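Local coordinates for pectate lyase (Cellvibrio cellulosa, PDB 1GXM), which cleaves polygalacturonate (pectate) by anti-beta-elimination, the portion described here being the family 10 catalytic module of a longer, multi-domain protein, at residues A[17-20]-A[21-24]; A[158-161]-A[162-165]; A[166-169]-A[170-174]; A[276-279]-A[280-283]; A[302-306]-A[307-311]. All coordinates share one frame; numbering follows the deposited sequence.

Contact 1 (A[17-20]-A[21-24]); sequences DGNP and AANW
Asn19 is the N-cap of helix 20-28, and its OD1 accepts from the backbone N-H groups of Ala21 and Ala22. The bond from Ala22 N to Asn19 OD1 is 3.2 Å and nearly straight (163° at the hydrogen), although the donor lies above the amide plane. Ala21 N is closer to Asn19 OD1, at 2.8 Å, but its hydrogen points poorly and the bond is weak. The cap is reached because CG of Asn19 stands anti to the backbone N (chi1 180°), which swings the amide toward the start of the helix; the methyl group of Ala21 touches the same oxygen. Behind the cap the regular helical bonds begin: Asn19 O accepts from Asn23 N at 2.9 Å, and Pro20 O accepts from Trp24 N. Pro20, first in the helix, has no N-H to satisfy there. The other end of the Asn19 amide is held from outside, ND2 giving a hydrogen bond to Ala224 O of helix 219-226. Farther along, Ala21, Ala22 and Trp24 lean on helix 136-148, with the Trp24 ring stacked on Tyr139. On the exposed side a water joins the loop to the helix: it accepts from Gly18 N and from Asn23 ND2, each at 2.7 Å, and donates to Asp17 OD1 at 3.3 Å.

Contact 2 (A[158-161]-A[162-165]); sequences VFSD and NDRT. Unlike the reference sequence in segment 162-165: Asn162 (reference Ser).
The carboxylate of Asp163 and the ring of Phe159 meet at about a right angle, their planes 86° apart, with Asp163 OD2 at the ring edge, 3.8 Å from Phe159 CD1. The same oxygen accepts from Ser160 N at 3.0 Å in a nearly straight bond (174°), although the N-H arrives from above the carboxylate plane. In return Ser160 OG accepts from Asp163 N at 3.1 Å. These reciprocal bonds make a capping box at the start of helix 161-181. With chi1 at 70°, Ser160 OG sits between its own backbone N and carbonyl carbon, where it can face the helix end. Arg164 folds back over this turn through a bend at chi3. Ser160 O lies over the centre of one guanidinium face, while Asp161 OD1 comes in at the edge and takes Arg164 NH2 in a salt bridge of 2.9 Å. The carboxylate itself is turned steeply to the guanidinium, and a water links Asp161 OD1 with Arg164 NE. Arg164 NH1 also bonds to Phe159 O at 2.9 Å, reaching it from well above the carbonyl plane. Outside the turn, Arg100 of helix 93-109 forms a salt bridge with Asp163 OD2. Two acids near the helix N-terminus would suit the helix dipole, and the two arginine partners should further favour their charged forms.

Contact 3 (A[166-169]-A[170-174]); sequences RFKT and AVTKG
Thr172 holds its hydroxyl anti to its carbonyl carbon and beside its backbone N (chi1 -59°), which aims OG1 back along the chain at Lys168 O, one turn earlier in helix 161-181. The hydroxyl donates to that oxygen at 2.7 Å from above the carbonyl plane, and Thr172 N donates to it at 2.8 Å, closer to the C=O direction. One carbonyl is thus gripped twice by the same residue, the familiar helical bond of a threonine to the carbonyl four residues before it. Lys168 itself runs out fully extended beyond CG, leaving only its CG within 4.1 Å of Thr172 OG1. Lys173 behaves differently: its CG, anti to the carbonyl carbon (chi1 -73°), rests 3.3 Å from Thr169 O, and the nearly extended chi2 carries CD to the Thr169 CG2 methyl at 4.0 Å. A bend at chi3 turns only the end of the chain beyond CD. The hydroxyl of Thr169 repeats the pattern of Thr172 by donating to Thr165 O. The regular helical bonds include Ala170 N to Arg166 O and Val171 N to Phe167 O. Phe167 and Ala170 pack on helix 93-109 through Val107, whereas Val171 meets Leu144 and Phe167 meets Ala147, both of helix 136-148. Arg166 stretches away to Asn104, and its NH1 also bonds to a glycerol probably carried over from crystallisation. Within the helix, Val171 CG2 lies against the carbonyl its own backbone uses, 3.3 Å from Phe167 O.

Contact 4 (A[276-279]-A[280-283]); sequences MWYR and FYDL
One face of the Tyr281 ring carries Tyr278 CB, 4.0 Å from the ring centroid, a CH-pi contact over the face but displaced toward the rim. The Tyr278 ring then presents its edge to that same ring in an offset T-shaped pair, centroids 5.6 Å apart and planes 84° from each other; Tyr281 CZ lies in the Tyr278 plane. A face of Tyr278 is covered at its centre by Met276 CE, so Tyr278 meets the methionine methyl with a face and Tyr281 with an edge. Phe280 has Arg279 CG over one face, 3.9 Å from its centroid. Here the two side chains run the same way, extended arginine beside ring, with guanidinium and phenyl planes only 7° apart. These residues follow the chain as it steps from strand 274-278 through Arg279 into the short strand 280-281; the first strand pairs antiparallel with 315-316 and the second with 214-215. Across this step the Tyr281 hydroxyl reaches back and accepts from Tyr278 N at 2.9 Å in a nearly straight bond. Tyr281 CG, anti to the carbonyl carbon (chi1 -69°), turns the ring back toward the preceding strand, where OH also comes 3.4 Å from Trp277 CA. The same hydroxyl bonds to Thr251 O. The polar end of Trp277 goes to Phe246 O, while Arg279 NH1 bonds to Ser313 O and Arg279 makes a cation-pi contact with Tyr312. Tyr281 CE1 comes 3.2 Å from Tyr278 O.

Contact 5 (A[302-306]-A[307-311]); sequences TQMSL and ERRTG
Ser305 OG receives Arg308 N at 3.3 Å, the N-cap bond that opens the short helix 306-311. Glu307, first of the segment, folds at chi2 so that its carboxylate lies beside the next residue; a water donates both to Glu307 OE1 and to Ser305 OG, tying the acid to the cap. Arg308 takes this carboxylate side-on in a salt bridge, NE to OE1 and NH2 to OE2 of Glu307, both at 2.9 Å and both on the syn side. Arg293 shares Glu307 OE1, and Asp292 is a further partner of the Ser305 hydroxyl. The Met304 sulfur lies against the backbone between Arg308 and Arg309, 3.7 Å from Arg308 CB. Arg309, bent at chi3 (51°), curls back toward the loop it follows. Its NH1 makes a weak bond to Met304 O, while NE and NH2 are taken by Ala263 O and Ala264 O and NH1 also reaches Ile301 O; the guanidinium therefore joins the loop before its own helix to the carbonyls of Ala263 and Ala264. Leu306 CD1 touches Arg309 NH2 at 3.5 Å. Last comes Thr310, whose OG1 sits between its backbone N and carbonyl carbon (chi1 57°). Leu306 O accepts from Thr310 N at 3.0 Å and from Thr310 OG1 at 2.9 Å, the two donors arriving from opposite faces of the carbonyl plane.

Contacts 1, 2 and 5 all open helices, with an asparagine or serine as N-cap, yet contact 2 adds a reciprocal acid and contact 5 a neighbouring ion pair. Contacts 2 and 3 share helix 161-181 and touch through Phe159 and Phe167, whose rings meet edge-to-face; one is its charged start, the other its regular middle. Contact 4 is the buried one, aromatic and strand-borne, whereas the others mix buried and exposed residues. It lies with contact 5 on one side of the chain's centre, their centres about 17 Å apart, opposite contacts 2 and 3. Contact 1 is nearest the centre of the chain and touches none of the others.

Contact 1 (A[17-20]-A[21-24])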
loop_
_atom_site.group_PDB
_atom_site.type_symbol
_atom_site.label_atom_id
_atom_site.label_comp_id
_atom_site.label_asym_id
_atom_site.label_seq_id
_atom_site.Cartn_x
_atom_site.Cartn_y
_atom_site.Cartn_z
ATOM N N ASP A 17 6.678 15.676 -5.383
ATOM C CA ASP A 17 7.939 15.773 -4.658
ATOM C C ASP A 17 7.718 15.561 -3.163
ATOM O O ASP A 17 7.081 16.374 -2.503
ATOM C CB ASP A 17 8.589 17.141 -4.883
ATOM C CG ASP A 17 9.985 17.232 -4.273
ATOM O OD1 ASP A 17 10.750 16.267 -4.428
ATOM O OD2 ASP A 17 10.405 18.223 -3.626
ATOM N N GLY A 18 8.271 14.471 -2.645
ATOM C CA GLY A 18 8.081 14.060 -1.263
ATOM C C GLY A 18 6.919 13.101 -1.025
ATOM O O GLY A 18 6.672 12.685 0.089
ATOM N N ASN A 19 6.186 12.763 -2.073
ATOM C CA ASN A 19 5.045 11.880 -1.909
ATOM C C ASN A 19 5.547 10.454 -1.731
ATOM O O ASN A 19 6.257 9.944 -2.589
ATOM C CB ASN A 19 4.122 11.981 -3.111
ATOM C CG ASN A 19 2.921 11.069 -2.992
ATOM O OD1 ASN A 19 3.060 9.858 -2.878
ATOM N ND2 ASN A 19 1.730 11.651 -3.037
ATOM N N PRO A 20 5.232 9.818 -0.611
ATOM C CA PRO A 20 5.773 8.483 -0.331
ATOM C C PRO A 20 5.510 7.440 -1.414
ATOM O O PRO A 20 6.345 6.574 -1.678
ATOM C CB PRO A 20 5.085 8.097 0.980
ATOM C CG PRO A 20 4.793 9.366 1.619
ATOM C CD PRO A 20 4.461 10.328 0.538
ATOM N N ALA A 21 4.322 7.482 -2.003
ATOM C CA ALA A 21 3.968 6.529 -3.048
ATOM C C ALA A 21 4.777 6.773 -4.322
ATOM O O ALA A 21 5.242 5.843 -4.962
ATOM C CB ALA A 21 2.486 6.610 -3.326
ATOM N N ALA A 22 4.943 8.031 -4.685
ATOM C CA ALA A 22 5.761 8.390 -5.823
ATOM C C ALA A 22 7.222 8.010 -5.569
ATOM O O ALA A 22 7.921 7.542 -6.474
ATOM C CB ALA A 22 5.668 9.875 -6.081
ATOM N N ASN A 23 7.688 8.206 -4.342
ATOM C CA ASN A 23 9.056 7.839 -3.996
ATOM C C ASN A 23 9.225 6.324 -4.144
ATOM O O ASN A 23 10.230 5.832 -4.670
ATOM C CB ASN A 23 9.389 8.250 -2.573
ATOM C CG ASN A 23 9.653 9.736 -2.413
ATOM O OD1 ASN A 23 9.664 10.249 -1.287
ATOM N ND2 ASN A 23 9.877 10.424 -3.507
ATOM N N TRP A 24 8.246 5.567 -3.672
ATOM C CA TRP A 24 8.303 4.126 -3.815
ATOM C C TRP A 24 8.409 3.736 -5.295
ATOM O O TRP A 24 9.213 2.884 -5.690
ATOM C CB TRP A 24 7.076 3.440 -3.169
ATOM C CG TRP A 24 7.013 2.053 -3.626
ATOM C CD1 TRP A 24 7.711 1.001 -3.124
ATOM C CD2 TRP A 24 6.319 1.580 -4.764
ATOM N NE1 TRP A 24 7.481 -0.110 -3.887
ATOM C CE2 TRP A 24 6.626 0.218 -4.900
ATOM C CE3 TRP A 24 5.441 2.165 -5.694
ATOM C CZ2 TRP A 24 6.106 -0.562 -5.925
ATOM C CZ3 TRP A 24 4.924 1.375 -6.706
ATOM C CH2 TRP A 24 5.269 0.044 -6.814
HETATM O O HOH W 1 10.255 13.072 -3.863
#

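Contact 2 (A[158-161]-A[162-165])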
loop_
_atom_site.group_PDB
_atom_site.type_symbol
_atom_site.label_atom_id
_atom_site.label_comp_id
_atom_site.label_asym_id
_atom_site.label_seq_id
_atom_site.Cartn_x
_atom_site.Cartn_y
_atom_site.Cartn_z
ATOM N N VAL A 158 4.582 1.868 -24.474
ATOM C CA VAL A 158 4.070 0.714 -23.741
ATOM C C VAL A 158 2.549 0.688 -23.746
ATOM O O VAL A 158 1.954 -0.358 -23.903
ATOM C CB VAL A 158 4.666 0.610 -22.309
ATOM C CG1 VAL A 158 4.329 1.807 -21.431
ATOM C CG2 VAL A 158 4.194 -0.667 -21.641
ATOM N N PHE A 159 1.933 1.855 -23.596
ATOM C CA PHE A 159 0.495 1.963 -23.549
ATOM C C PHE A 159 -0.020 2.937 -24.566
ATOM O O PHE A 159 0.648 3.916 -24.894
ATOM C CB PHE A 159 0.071 2.416 -22.154
ATOM C CG PHE A 159 0.419 1.428 -21.075
ATOM C CD1 PHE A 159 0.057 0.095 -21.195
ATOM C CD2 PHE A 159 1.100 1.832 -19.955
ATOM C CE1 PHE A 159 0.369 -0.817 -20.199
ATOM C CE2 PHE A 159 1.421 0.909 -18.942
ATOM C CZ PHE A 159 1.064 -0.402 -19.077
ATOM N N SER A 160 -1.238 2.676 -25.001
ATOM C CA SER A 160 -1.992 3.560 -25.874
ATOM C C SER A 160 -2.943 4.431 -25.076
ATOM O O SER A 160 -3.128 4.241 -23.872
ATOM C CB SER A 160 -2.824 2.713 -26.832
ATOM O OG SER A 160 -3.866 2.058 -26.132
ATOM N N ASP A 161 -3.579 5.379 -25.748
ATOM C CA ASP A 161 -4.630 6.182 -25.136
ATOM C C ASP A 161 -5.767 5.320 -24.583
ATOM O O ASP A 161 -6.293 5.603 -23.506
ATOM C CB ASP A 161 -5.229 7.149 -26.162
ATOM C CG ASP A 161 -4.321 8.300 -26.492
ATOM O OD1 ASP A 161 -3.320 8.541 -25.781
ATOM O OD2 ASP A 161 -4.543 9.044 -27.475
ATOM N N ASN A 162 -6.157 4.293 -25.329
ATOM C CA ASN A 162 -7.223 3.394 -24.896
ATOM C C ASN A 162 -6.842 2.628 -23.626
ATOM O O ASN A 162 -7.665 2.438 -22.734
ATOM C CB ASN A 162 -7.625 2.436 -26.016
ATOM C CG ASN A 162 -8.435 3.126 -27.102
ATOM O OD1 ASN A 162 -8.961 4.234 -26.904
ATOM N ND2 ASN A 162 -8.551 2.467 -28.252
ATOM N N ASP A 163 -5.589 2.218 -23.549
ATOM C CA ASP A 163 -5.076 1.569 -22.348
ATOM C C ASP A 163 -5.143 2.526 -21.194
ATOM O O ASP A 163 -5.585 2.164 -20.116
ATOM C CB ASP A 163 -3.625 1.185 -22.520
ATOM C CG ASP A 163 -3.422 0.127 -23.556
ATOM O OD1 ASP A 163 -4.365 -0.650 -23.839
ATOM O OD2 ASP A 163 -2.329 0.018 -24.131
ATOM N N ARG A 164 -4.670 3.743 -21.414
ATOM C CA ARG A 164 -4.703 4.758 -20.354
ATOM C C ARG A 164 -6.110 5.057 -19.885
ATOM O O ARG A 164 -6.313 5.306 -18.713
ATOM C CB ARG A 164 -3.979 6.019 -20.776
ATOM C CG ARG A 164 -2.500 5.841 -20.777
ATOM C CD ARG A 164 -1.727 7.095 -21.065
ATOM N NE ARG A 164 -1.755 7.345 -22.502
ATOM C CZ ARG A 164 -0.906 6.815 -23.364
ATOM N NH1 ARG A 164 0.102 6.062 -22.953
ATOM N NH2 ARG A 164 -1.030 7.074 -24.662
ATOM N N THR A 165 -7.091 5.008 -20.778
ATOM C CA THR A 165 -8.480 5.193 -20.379
ATOM C C THR A 165 -8.891 4.096 -19.409
ATOM O O THR A 165 -9.578 4.354 -18.436
ATOM C CB THR A 165 -9.382 5.183 -21.617
ATOM O OG1 THR A 165 -9.081 6.359 -22.367
ATOM C CG2 THR A 165 -10.877 5.288 -21.263
HETATM O O HOH W 2 -4.013 9.242 -22.732
#

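Contact 3 (A[166-169]-A[170-174])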
loop_
_atom_site.group_PDB
_atom_site.type_symbol
_atom_site.label_atom_id
_atom_site.label_comp_id
_atom_site.label_asym_id
_atom_site.label_seq_id
_atom_site.Cartn_x
_atom_site.Cartn_y
_atom_site.Cartn_z
ATOM N N ARG A 166 -8.515 2.869 -19.728
ATOM C CA ARG A 166 -8.839 1.756 -18.873
ATOM C C ARG A 166 -8.166 1.907 -17.519
ATOM O O ARG A 166 -8.768 1.635 -16.504
ATOM C CB ARG A 166 -8.406 0.450 -19.487
ATOM C CG ARG A 166 -8.915 -0.747 -18.718
ATOM C CD ARG A 166 -8.602 -2.026 -19.416
ATOM N NE ARG A 166 -9.016 -3.207 -18.664
ATOM C CZ ARG A 166 -8.277 -4.303 -18.525
ATOM N NH1 ARG A 166 -7.059 -4.372 -19.045
ATOM N NH2 ARG A 166 -8.745 -5.328 -17.834
ATOM N N PHE A 167 -6.929 2.355 -17.526
ATOM C CA PHE A 167 -6.205 2.573 -16.268
ATOM C C PHE A 167 -6.794 3.718 -15.488
ATOM O O PHE A 167 -6.901 3.623 -14.283
ATOM C CB PHE A 167 -4.730 2.825 -16.495
ATOM C CG PHE A 167 -4.031 1.733 -17.241
ATOM C CD1 PHE A 167 -4.515 0.445 -17.239
ATOM C CD2 PHE A 167 -2.902 2.011 -17.973
ATOM C CE1 PHE A 167 -3.890 -0.551 -17.948
ATOM C CE2 PHE A 167 -2.261 1.015 -18.688
ATOM C CZ PHE A 167 -2.762 -0.273 -18.666
ATOM N N LYS A 168 -7.190 4.799 -16.158
ATOM C CA LYS A 168 -7.838 5.890 -15.460
ATOM C C LYS A 168 -9.116 5.410 -14.785
ATOM O O LYS A 168 -9.403 5.767 -13.645
ATOM C CB LYS A 168 -8.152 7.056 -16.391
ATOM C CG LYS A 168 -8.712 8.218 -15.634
ATOM C CD LYS A 168 -8.930 9.425 -16.482
ATOM C CE LYS A 168 -9.543 10.534 -15.646
ATOM N NZ LYS A 168 -9.866 11.747 -16.466
ATOM N N THR A 169 -9.888 4.588 -15.476
ATOM C CA THR A 169 -11.105 4.027 -14.924
ATOM C C THR A 169 -10.769 3.194 -13.673
ATOM O O THR A 169 -11.412 3.315 -12.652
ATOM C CB THR A 169 -11.823 3.187 -15.980
ATOM O OG1 THR A 169 -12.300 4.077 -17.008
ATOM C CG2 THR A 169 -13.046 2.453 -15.424
ATOM N N ALA A 170 -9.741 2.360 -13.753
ATOM C CA ALA A 170 -9.350 1.538 -12.602
ATOM C C ALA A 170 -8.905 2.420 -11.433
ATOM O O ALA A 170 -9.233 2.156 -10.289
ATOM C CB ALA A 170 -8.244 0.590 -13.004
ATOM N N VAL A 171 -8.171 3.472 -11.729
ATOM C CA VAL A 171 -7.724 4.397 -10.684
ATOM C C VAL A 171 -8.905 5.113 -10.062
ATOM O O VAL A 171 -8.979 5.256 -8.850
ATOM C CB VAL A 171 -6.688 5.383 -11.220
ATOM C CG1 VAL A 171 -6.372 6.478 -10.220
ATOM C CG2 VAL A 171 -5.426 4.652 -11.572
ATOM N N THR A 172 -9.840 5.539 -10.892
ATOM C CA THR A 172 -11.042 6.197 -10.419
ATOM C C THR A 172 -11.856 5.286 -9.532
ATOM O O THR A 172 -12.338 5.694 -8.487
ATOM C CB THR A 172 -11.874 6.652 -11.606
ATOM O OG1 THR A 172 -11.074 7.544 -12.385
ATOM C CG2 THR A 172 -13.036 7.457 -11.151
ATOM N N LYS A 173 -12.025 4.047 -9.964
ATOM C CA LYS A 173 -12.744 3.070 -9.161
ATOM C C LYS A 173 -12.021 2.818 -7.844
ATOM O O LYS A 173 -12.650 2.689 -6.830
ATOM C CB LYS A 173 -12.906 1.758 -9.918
ATOM C CG LYS A 173 -13.918 1.832 -11.044
ATOM C CD LYS A 173 -13.838 0.625 -11.975
ATOM C CE LYS A 173 -14.153 -0.669 -11.300
ATOM N NZ LYS A 173 -14.137 -1.770 -12.296
ATOM N N GLY A 174 -10.702 2.715 -7.891
ATOM C CA GLY A 174 -9.925 2.489 -6.683
ATOM C C GLY A 174 -10.052 3.641 -5.719
ATOM O O GLY A 174 -10.157 3.469 -4.496
#

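Contact 4 (A[276-279]-A[280-283])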
loop_
_atom_site.group_PDB
_atom_site.type_symbol
_atom_site.label_atom_id
_atom_site.label_comp_id
_atom_site.label_asym_id
_atom_site.label_seq_id
_atom_site.Cartn_x
_atom_site.Cartn_y
_atom_site.Cartn_z
ATOM N N MET A 276 4.935 8.230 18.711
ATOM C CA MET A 276 4.800 6.866 18.222
ATOM C C MET A 276 3.379 6.682 17.733
ATOM O O MET A 276 2.424 7.200 18.303
ATOM C CB MET A 276 5.088 5.852 19.325
ATOM C CG MET A 276 5.240 4.443 18.825
ATOM S SD MET A 276 5.183 3.230 20.132
ATOM C CE MET A 276 3.387 3.047 20.303
ATOM N N TRP A 277 3.250 5.882 16.695
ATOM C CA TRP A 277 1.947 5.440 16.234
ATOM C C TRP A 277 1.838 3.955 16.444
ATOM O O TRP A 277 2.806 3.216 16.315
ATOM C CB TRP A 277 1.741 5.779 14.744
ATOM C CG TRP A 277 1.540 7.237 14.535
ATOM C CD1 TRP A 277 0.356 7.890 14.435
ATOM C CD2 TRP A 277 2.564 8.246 14.477
ATOM N NE1 TRP A 277 0.568 9.239 14.299
ATOM C CE2 TRP A 277 1.917 9.480 14.306
ATOM C CE3 TRP A 277 3.958 8.224 14.495
ATOM C CZ2 TRP A 277 2.601 10.671 14.192
ATOM C CZ3 TRP A 277 4.637 9.411 14.365
ATOM C CH2 TRP A 277 3.957 10.620 14.217
ATOM N N TYR A 278 0.637 3.512 16.783
ATOM C CA TYR A 278 0.353 2.102 16.844
ATOM C C TYR A 278 0.072 1.538 15.463
ATOM O O TYR A 278 -0.421 2.228 14.570
ATOM C CB TYR A 278 -0.837 1.829 17.745
ATOM C CG TYR A 278 -0.559 2.122 19.195
ATOM C CD1 TYR A 278 -0.751 3.387 19.723
ATOM C CD2 TYR A 278 -0.092 1.134 20.037
ATOM C CE1 TYR A 278 -0.488 3.643 21.057
ATOM C CE2 TYR A 278 0.185 1.386 21.365
ATOM C CZ TYR A 278 -0.026 2.634 21.867
ATOM O OH TYR A 278 0.250 2.864 23.193
ATOM N N ARG A 279 0.363 0.262 15.295
ATOM C CA ARG A 279 -0.019 -0.419 14.076
ATOM C C ARG A 279 -1.530 -0.609 13.965
ATOM O O ARG A 279 -2.076 -0.560 12.854
ATOM C CB ARG A 279 0.687 -1.752 13.999
ATOM C CG ARG A 279 0.555 -2.452 12.681
ATOM C CD ARG A 279 1.654 -3.396 12.482
ATOM N NE ARG A 279 1.641 -4.025 11.179
ATOM C CZ ARG A 279 2.624 -4.760 10.736
ATOM N NH1 ARG A 279 3.671 -4.966 11.496
ATOM N NH2 ARG A 279 2.554 -5.304 9.538
ATOM N N PHE A 280 -2.172 -0.830 15.102
ATOM C CA PHE A 280 -3.604 -1.097 15.170
ATOM C C PHE A 280 -4.251 -0.189 16.185
ATOM O O PHE A 280 -3.814 -0.133 17.328
ATOM C CB PHE A 280 -3.857 -2.533 15.594
ATOM C CG PHE A 280 -3.169 -3.550 14.737
ATOM C CD1 PHE A 280 -3.705 -3.932 13.518
ATOM C CD2 PHE A 280 -1.985 -4.123 15.149
ATOM C CE1 PHE A 280 -3.051 -4.839 12.735
ATOM C CE2 PHE A 280 -1.334 -5.030 14.367
ATOM C CZ PHE A 280 -1.881 -5.412 13.162
ATOM N N TYR A 281 -5.314 0.481 15.771
ATOM C CA TYR A 281 -6.141 1.269 16.662
ATOM C C TYR A 281 -7.557 0.743 16.646
ATOM O O TYR A 281 -8.096 0.382 15.607
ATOM C CB TYR A 281 -6.225 2.712 16.205
ATOM C CG TYR A 281 -4.952 3.467 16.351
ATOM C CD1 TYR A 281 -3.984 3.413 15.379
ATOM C CD2 TYR A 281 -4.710 4.219 17.485
ATOM C CE1 TYR A 281 -2.819 4.123 15.503
ATOM C CE2 TYR A 281 -3.543 4.917 17.632
ATOM C CZ TYR A 281 -2.594 4.883 16.638
ATOM O OH TYR A 281 -1.406 5.575 16.750
ATOM N N ASP A 282 -8.190 0.759 17.801
ATOM C CA ASP A 282 -9.579 0.357 17.874
ATOM C C ASP A 282 -10.441 1.296 17.030
ATOM O O ASP A 282 -10.318 2.521 17.127
ATOM C CB ASP A 282 -10.042 0.347 19.319
ATOM C CG ASP A 282 -11.450 -0.113 19.465
ATOM O OD1 ASP A 282 -12.387 0.722 19.361
ATOM O OD2 ASP A 282 -11.699 -1.296 19.650
ATOM N N LEU A 283 -11.340 0.721 16.238
ATOM C CA LEU A 283 -12.148 1.474 15.301
ATOM C C LEU A 283 -12.939 2.578 15.972
ATOM O O LEU A 283 -13.109 3.630 15.407
ATOM C CB LEU A 283 -13.094 0.532 14.572
ATOM C CG LEU A 283 -12.411 -0.344 13.538
ATOM C CD1 LEU A 283 -13.358 -1.420 13.100
ATOM C CD2 LEU A 283 -11.948 0.438 12.317
#

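Contact 5 (A[302-306]-A[307-311])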
loop_
_atom_site.group_PDB
_atom_site.type_symbol
_atom_site.label_atom_id
_atom_site.label_comp_id
_atom_site.label_asym_id
_atom_site.label_seq_id
_atom_site.Cartn_x
_atom_site.Cartn_y
_atom_site.Cartn_z
ATOM N N THR A 302 2.952 -6.335 27.059
ATOM C CA THR A 302 3.674 -7.313 27.870
ATOM C C THR A 302 2.863 -8.585 28.092
ATOM O O THR A 302 3.421 -9.592 28.495
ATOM C CB THR A 302 4.130 -6.700 29.226
ATOM O OG1 THR A 302 2.992 -6.401 30.033
ATOM C CG2 THR A 302 4.830 -5.370 29.030
ATOM N N GLN A 303 1.570 -8.538 27.782
ATOM C CA GLN A 303 0.683 -9.709 27.839
ATOM C C GLN A 303 0.816 -10.609 26.610
ATOM O O GLN A 303 0.257 -11.706 26.570
ATOM C CB GLN A 303 -0.789 -9.273 27.953
ATOM C CG GLN A 303 -1.358 -8.530 29.121
ATOM C CD GLN A 303 -2.846 -8.234 28.858
ATOM O OE1 GLN A 303 -3.222 -7.110 28.465
ATOM N NE2 GLN A 303 -3.679 -9.257 29.008
ATOM N N MET A 304 1.508 -10.123 25.586
ATOM C CA MET A 304 1.644 -10.843 24.335
ATOM C C MET A 304 2.646 -11.973 24.437
ATOM O O MET A 304 3.597 -11.887 25.205
ATOM C CB MET A 304 2.158 -9.863 23.268
ATOM C CG MET A 304 2.055 -10.375 21.849
ATOM S SD MET A 304 2.709 -9.162 20.706
ATOM C CE MET A 304 1.474 -7.928 20.853
ATOM N N SER A 305 2.478 -13.006 23.625
ATOM C CA SER A 305 3.502 -14.026 23.484
ATOM C C SER A 305 4.815 -13.391 23.062
ATOM O O SER A 305 4.856 -12.431 22.301
ATOM C CB SER A 305 3.109 -15.083 22.468
ATOM O OG SER A 305 3.011 -14.569 21.164
ATOM N N LEU A 306 5.902 -13.940 23.571
ATOM C CA LEU A 306 7.220 -13.451 23.240
ATOM C C LEU A 306 7.433 -13.454 21.735
ATOM O O LEU A 306 7.957 -12.511 21.147
ATOM C CB LEU A 306 8.242 -14.354 23.912
ATOM C CG LEU A 306 9.671 -13.946 23.702
ATOM C CD1 LEU A 306 9.968 -12.596 24.349
ATOM C CD2 LEU A 306 10.553 -15.001 24.319
ATOM N N GLU A 307 7.012 -14.526 21.083
ATOM C CA GLU A 307 7.247 -14.665 19.664
ATOM C C GLU A 307 6.539 -13.569 18.846
ATOM O O GLU A 307 7.085 -13.084 17.871
ATOM C CB GLU A 307 6.845 -16.055 19.161
ATOM C CG GLU A 307 7.214 -16.298 17.704
ATOM C CD GLU A 307 6.165 -15.814 16.705
ATOM O OE1 GLU A 307 4.995 -15.647 17.093
ATOM O OE2 GLU A 307 6.528 -15.648 15.520
ATOM N N ARG A 308 5.313 -13.232 19.213
ATOM C CA ARG A 308 4.605 -12.194 18.463
ATOM C C ARG A 308 5.117 -10.801 18.814
ATOM O O ARG A 308 5.076 -9.922 17.986
ATOM C CB ARG A 308 3.091 -12.265 18.648
ATOM C CG ARG A 308 2.411 -13.352 17.811
ATOM C CD ARG A 308 2.437 -13.098 16.331
ATOM N NE ARG A 308 3.723 -13.440 15.741
ATOM C CZ ARG A 308 4.136 -13.072 14.550
ATOM N NH1 ARG A 308 3.385 -12.302 13.787
ATOM N NH2 ARG A 308 5.323 -13.431 14.121
ATOM N N ARG A 309 5.575 -10.587 20.038
ATOM C CA ARG A 309 6.061 -9.264 20.405
ATOM C C ARG A 309 7.374 -8.972 19.705
ATOM O O ARG A 309 7.631 -7.845 19.303
ATOM C CB ARG A 309 6.210 -9.144 21.912
ATOM C CG ARG A 309 6.571 -7.722 22.357
ATOM C CD ARG A 309 6.500 -7.472 23.850
ATOM N NE ARG A 309 7.255 -8.500 24.549
ATOM C CZ ARG A 309 6.736 -9.516 25.224
ATOM N NH1 ARG A 309 5.437 -9.634 25.408
ATOM N NH2 ARG A 309 7.540 -10.417 25.734
ATOM N N THR A 310 8.198 -10.001 19.534
ATOM C CA THR A 310 9.498 -9.819 18.889
ATOM C C THR A 310 9.413 -10.004 17.365
ATOM O O THR A 310 10.220 -9.451 16.626
ATOM C CB THR A 310 10.549 -10.796 19.443
ATOM O OG1 THR A 310 10.082 -12.143 19.272
ATOM C CG2 THR A 310 10.743 -10.604 20.918
ATOM N N GLY A 311 8.426 -10.761 16.889
ATOM C CA GLY A 311 8.368 -11.160 15.495
ATOM C C GLY A 311 7.538 -10.282 14.590
ATOM O O GLY A 311 7.511 -10.466 13.402
HETATM O O HOH W 3 3.283 -16.586 19.202
#